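Local coordinates for protein beta-galactosidase (Bacillus circulans subsp. alkalophilus, PDB 3TTY) that hydrolyses terminal beta-linked galactose from beta-galactosides and binds galactose in a pocket of its TIM-barrel domain, at residues V272-Y277 / A288-L293; Q532-L537 / Q581-A586. All coordinates share one frame; numbering follows the deposited sequence.

Interaction 1: V272-Y277 / A288-L293; sequences VSWDNY and AMAHNL. With GLA (alpha-D-galactopyranose), chain H.
His291 swings its imidazole against Trp274 because CG stands beside the backbone N and anti to the carbonyl carbon, chi1 -67°. Asn276 comes in on the same ring with CG anti to its own backbone N, chi1 176°. The indole of Trp274 lies between strand 273-275 and helix 284-296. Its NE1 gives a hydrogen bond to His291 ND1 at 3.2 Å. The acceptor lies in the indole plane, but the donor is tilted out of the imidazole plane, and the N-H...N angle is only 141°. The two rings are steeply turned against each other. At the far end of the indole, Trp274 CH2 packs on Ala290 CB at 3.5 Å, one helix residue before the histidine. Asn276 CB rests over one indole face, offset toward the rim. The Asn276 amide stands nearly perpendicular to the imidazole, and its OD1 is 3.3 Å from His291 NE2. With an alanine here instead of Trp274, His291 ND1 would probably lose its donor and a gap would open beside Ala290 CB.

Asp275 and Tyr277 belong to the galactose pocket. O6 of the sugar sits over one face of the Tyr277 ring, toward the rim, and Tyr277 CE2 is 3.1 Å from the sugar O1. The phenol OH of Tyr277 is hydrogen-bonded to Glu307. Strand and helix are the first two elements of a beta-alpha-beta unit of the TIM barrel, completed by strand 303-307. Accepting the indole N-H requires a lone pair at ND1, so a neutral His291 would carry its proton on NE2. The bond thus satisfies a buried indole N-H where strand and helix meet.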
# COMPACT_ATOMS: atom_id res chain seq x y z
N VAL A 272 -9.30 19.42 -31.07
CA VAL A 272 -9.01 18.84 -29.78
C VAL A 272 -9.97 19.43 -28.76
O VAL A 272 -10.44 20.55 -28.92
CB VAL A 272 -7.56 19.13 -29.36
CG1 VAL A 272 -7.34 18.79 -27.89
CG2 VAL A 272 -6.59 18.36 -30.27
N SER A 273 -10.31 18.66 -27.73
CA SER A 273 -11.05 19.18 -26.60
C SER A 273 -10.52 18.46 -25.39
O SER A 273 -9.97 17.35 -25.51
CB SER A 273 -12.55 18.95 -26.76
OG SER A 273 -12.89 17.59 -26.61
N TRP A 274 -10.63 19.08 -24.22
CA TRP A 274 -10.08 18.45 -23.02
C TRP A 274 -10.73 18.93 -21.74
O TRP A 274 -11.50 19.90 -21.74
CB TRP A 274 -8.55 18.58 -22.97
CG TRP A 274 -7.95 19.76 -22.24
CD1 TRP A 274 -7.94 21.07 -22.64
CD2 TRP A 274 -7.19 19.71 -21.02
NE1 TRP A 274 -7.25 21.84 -21.73
CE2 TRP A 274 -6.78 21.03 -20.73
CE3 TRP A 274 -6.83 18.68 -20.15
CZ2 TRP A 274 -6.03 21.35 -19.60
CZ3 TRP A 274 -6.08 18.99 -19.02
CH2 TRP A 274 -5.69 20.32 -18.75
N ASP A 275 -10.42 18.24 -20.66
CA ASP A 275 -11.10 18.41 -19.39
C ASP A 275 -10.08 18.81 -18.33
O ASP A 275 -9.25 18.01 -17.91
CB ASP A 275 -11.82 17.11 -19.01
CG ASP A 275 -12.76 16.59 -20.13
OD1 ASP A 275 -13.25 17.40 -20.94
OD2 ASP A 275 -13.00 15.37 -20.20
N ASN A 276 -10.14 20.07 -17.90
CA ASN A 276 -9.13 20.63 -17.00
C ASN A 276 -9.59 20.73 -15.55
O ASN A 276 -10.46 21.55 -15.22
CB ASN A 276 -8.67 22.00 -17.51
CG ASN A 276 -7.69 22.66 -16.57
OD1 ASN A 276 -7.71 23.89 -16.40
ND2 ASN A 276 -6.85 21.87 -15.95
N TYR A 277 -8.99 19.90 -14.71
CA TYR A 277 -9.34 19.81 -13.29
C TYR A 277 -8.12 19.96 -12.38
O TYR A 277 -7.61 18.96 -11.87
CB TYR A 277 -10.05 18.50 -13.00
CG TYR A 277 -11.42 18.42 -13.65
CD1 TYR A 277 -12.55 18.93 -13.01
CD2 TYR A 277 -11.59 17.86 -14.92
CE1 TYR A 277 -13.80 18.86 -13.60
CE2 TYR A 277 -12.83 17.80 -15.51
CZ TYR A 277 -13.93 18.30 -14.85
OH TYR A 277 -15.17 18.25 -15.44
N ALA A 288 -1.00 25.33 -17.17
CA ALA A 288 -0.67 26.06 -18.39
C ALA A 288 0.04 25.14 -19.41
O ALA A 288 -0.26 25.15 -20.61
CB ALA A 288 0.21 27.28 -18.07
N MET A 289 0.98 24.34 -18.92
CA MET A 289 1.68 23.39 -19.78
C MET A 289 0.70 22.38 -20.40
O MET A 289 0.86 21.98 -21.56
CB MET A 289 2.79 22.66 -19.00
CG MET A 289 3.75 21.88 -19.89
SD MET A 289 5.03 20.99 -19.00
CE MET A 289 4.05 19.99 -17.89
N ALA A 290 -0.33 21.99 -19.65
CA ALA A 290 -1.36 21.08 -20.19
C ALA A 290 -2.24 21.71 -21.29
O ALA A 290 -2.48 21.08 -22.33
CB ALA A 290 -2.22 20.49 -19.06
N HIS A 291 -2.73 22.93 -21.08
CA HIS A 291 -3.48 23.61 -22.13
C HIS A 291 -2.56 23.72 -23.34
O HIS A 291 -2.98 23.49 -24.48
CB HIS A 291 -3.87 25.04 -21.71
CG HIS A 291 -4.86 25.11 -20.58
ND1 HIS A 291 -6.13 24.59 -20.66
CD2 HIS A 291 -4.78 25.72 -19.37
CE1 HIS A 291 -6.78 24.84 -19.54
NE2 HIS A 291 -5.98 25.52 -18.74
N ASN A 292 -1.32 24.11 -23.07
CA ASN A 292 -0.31 24.27 -24.11
C ASN A 292 -0.18 23.00 -24.94
O ASN A 292 -0.26 23.04 -26.17
CB ASN A 292 1.03 24.63 -23.48
CG ASN A 292 1.96 25.33 -24.45
OD1 ASN A 292 2.12 24.92 -25.61
ND2 ASN A 292 2.59 26.40 -23.98
N LEU A 293 -0.01 21.87 -24.27
CA LEU A 293 0.12 20.59 -24.95
C LEU A 293 -1.11 20.31 -25.80
O LEU A 293 -1.02 19.70 -26.86
CB LEU A 293 0.32 19.46 -23.94
CG LEU A 293 0.45 18.06 -24.54
CD1 LEU A 293 1.72 17.95 -25.38
CD2 LEU A 293 0.44 17.02 -23.44
C1 GLA H . -14.50 13.95 -16.40
C2 GLA H . -15.75 13.39 -17.11
C3 GLA H . -17.05 14.08 -16.66
C4 GLA H . -17.06 14.11 -15.14
C5 GLA H . -15.77 14.77 -14.63
C6 GLA H . -15.84 14.85 -13.10
O1 GLA H . -14.10 15.28 -16.78
O2 GLA H . -15.62 13.53 -18.52
O3 GLA H . -18.22 13.37 -17.11
O4 GLA H . -17.10 12.75 -14.71
O5 GLA H . -14.65 13.94 -14.99
O6 GLA H . -14.86 15.79 -12.62

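Interaction 2: Q532-L537 / Q581-A586; sequences QDWGGL and QSYYVA
Trp534 and Tyr583 make the whole of this contact, and it is aromatic. The two side chains come from opposite directions and meet at their rims. Neither ring lies over the face of the other, so this is not a stack, although the planes are only 20° apart. The centroids of the Trp534 six-membered ring and the Tyr583 ring are 5.9 Å apart. The closest atoms are Trp534 CH2 and Tyr583 CE1, at 3.6 Å. Trp534 CZ2 also touches the phenol, 3.8 Å from Tyr583 OH. The indole points across with CG anti to the backbone N, chi1 170°, and the two side chains together bridge the 13.7 Å between the CA atoms of Trp534 and Tyr583.

No hydrogen bond joins the two segments. The polar bonds lie within the loop or lead to other parts of the chain. Trp534 to Leu537 form a type II' beta turn, closed by two backbone bonds: Leu537 N to Trp534 O and Trp534 N to Leu537 O, each 2.9 Å. Gly535 takes a positive phi, 54°, which favours glycine at this corner. The side chain of Asn600 bonds to the turn at Trp534 O and Gly536 N. The hydroxyl of Tyr583 is held by Glu604 and Arg574, which fixes the outer end of the phenol next to the indole.

The turn lies in the loop between strands 525-530 and 540-544, while Tyr583 rises from strand 580-585 of the same mixed sheet. Leu558 of strand 556-561 touches both aromatic residues, and Leu572 of strand 570-577 touches Trp534. Helix 591-604 supplies Leu601 against Tyr583, along with Asn600 and Glu604. The aromatic pair therefore joins a hairpin loop to the helix-covered side of the sheet.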
# COMPACT_ATOMS: atom_id res chain seq x y z
N GLN A 532 33.17 30.02 -15.67
CA GLN A 532 33.28 31.47 -15.57
C GLN A 532 31.90 32.07 -15.71
O GLN A 532 30.98 31.43 -16.22
CB GLN A 532 34.21 32.01 -16.66
CG GLN A 532 33.75 31.67 -18.07
CD GLN A 532 34.88 31.77 -19.11
OE1 GLN A 532 36.00 31.33 -18.86
NE2 GLN A 532 34.57 32.36 -20.26
N ASP A 533 31.74 33.30 -15.24
CA ASP A 533 30.45 33.96 -15.35
C ASP A 533 30.03 33.86 -16.81
O ASP A 533 30.83 34.09 -17.72
CB ASP A 533 30.53 35.43 -14.89
CG ASP A 533 30.76 35.57 -13.38
OD1 ASP A 533 31.04 34.56 -12.70
OD2 ASP A 533 30.67 36.71 -12.87
N TRP A 534 28.78 33.48 -17.04
CA TRP A 534 28.24 33.37 -18.39
C TRP A 534 26.79 33.83 -18.38
O TRP A 534 25.89 33.10 -17.94
CB TRP A 534 28.39 31.95 -18.95
CG TRP A 534 27.63 31.72 -20.24
CD1 TRP A 534 27.77 32.42 -21.41
CD2 TRP A 534 26.63 30.72 -20.49
NE1 TRP A 534 26.91 31.93 -22.36
CE2 TRP A 534 26.19 30.89 -21.82
CE3 TRP A 534 26.05 29.70 -19.72
CZ2 TRP A 534 25.21 30.08 -22.40
CZ3 TRP A 534 25.07 28.90 -20.29
CH2 TRP A 534 24.67 29.09 -21.62
N GLY A 535 26.57 35.05 -18.84
CA GLY A 535 25.25 35.65 -18.84
C GLY A 535 24.68 35.61 -17.44
O GLY A 535 25.37 35.95 -16.48
N GLY A 536 23.43 35.17 -17.33
CA GLY A 536 22.77 35.09 -16.04
C GLY A 536 23.22 33.93 -15.17
O GLY A 536 22.65 33.71 -14.11
N LEU A 537 24.24 33.19 -15.60
CA LEU A 537 24.70 32.02 -14.82
C LEU A 537 26.07 32.30 -14.19
O LEU A 537 26.99 32.75 -14.87
CB LEU A 537 24.76 30.78 -15.72
CG LEU A 537 23.89 29.53 -15.52
CD1 LEU A 537 22.53 29.83 -14.90
CD2 LEU A 537 23.74 28.76 -16.86
N GLN A 581 23.66 25.75 -32.25
CA GLN A 581 24.31 25.42 -30.98
C GLN A 581 23.49 24.34 -30.32
O GLN A 581 22.27 24.34 -30.42
CB GLN A 581 24.23 26.60 -30.00
CG GLN A 581 24.87 27.88 -30.41
CD GLN A 581 24.11 28.62 -31.47
OE1 GLN A 581 24.69 28.98 -32.49
NE2 GLN A 581 22.83 28.87 -31.25
N SER A 582 24.15 23.45 -29.58
CA SER A 582 23.43 22.47 -28.78
C SER A 582 23.99 22.43 -27.36
O SER A 582 25.21 22.51 -27.14
CB SER A 582 23.48 21.08 -29.42
OG SER A 582 24.79 20.55 -29.39
N TYR A 583 23.09 22.32 -26.39
CA TYR A 583 23.44 22.34 -24.98
C TYR A 583 23.03 21.04 -24.31
O TYR A 583 21.88 20.62 -24.38
CB TYR A 583 22.73 23.52 -24.28
CG TYR A 583 23.20 24.89 -24.72
CD1 TYR A 583 24.22 25.54 -24.03
CD2 TYR A 583 22.64 25.53 -25.82
CE1 TYR A 583 24.65 26.79 -24.41
CE2 TYR A 583 23.08 26.77 -26.22
CZ TYR A 583 24.09 27.40 -25.50
OH TYR A 583 24.53 28.65 -25.88
N TYR A 584 23.98 20.40 -23.65
CA TYR A 584 23.70 19.17 -22.93
C TYR A 584 23.74 19.44 -21.43
O TYR A 584 24.74 19.94 -20.92
CB TYR A 584 24.74 18.11 -23.29
CG TYR A 584 24.38 16.71 -22.87
CD1 TYR A 584 23.71 15.86 -23.75
CD2 TYR A 584 24.73 16.21 -21.62
CE1 TYR A 584 23.39 14.57 -23.39
CE2 TYR A 584 24.40 14.90 -21.25
CZ TYR A 584 23.74 14.09 -22.14
OH TYR A 584 23.41 12.80 -21.80
N VAL A 585 22.66 19.11 -20.74
CA VAL A 585 22.57 19.34 -19.30
C VAL A 585 22.64 17.99 -18.60
O VAL A 585 21.65 17.24 -18.59
CB VAL A 585 21.24 20.05 -18.91
CG1 VAL A 585 21.24 20.39 -17.43
CG2 VAL A 585 21.05 21.31 -19.75
N ALA A 586 23.79 17.69 -18.00
CA ALA A 586 24.08 16.32 -17.54
C ALA A 586 23.42 15.92 -16.23
O ALA A 586 23.61 14.80 -15.77
CB ALA A 586 25.60 16.09 -17.46

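In the fold
Interaction 1 comes first along the chain and closes before interaction 2 opens. Their centres are 31 Å apart and their nearest atoms about 16 Å. Interaction 1 lies near the centre of the chain, where a strand of the eight-stranded parallel barrel, which carries the galactose pocket, meets the helix that follows it. Interaction 2 lies about 30 Å from that centre, in the mixed sheet of the trimerisation domain, and no other subunit touches its segments. The two share no sheet. A bridge between the domains does start at interaction 1: Asn292 and Met289 of helix 284-296 meet helix 423-435, and Asn292 also bonds strand 441-444, an outermost strand of the mixed sheet within this chain.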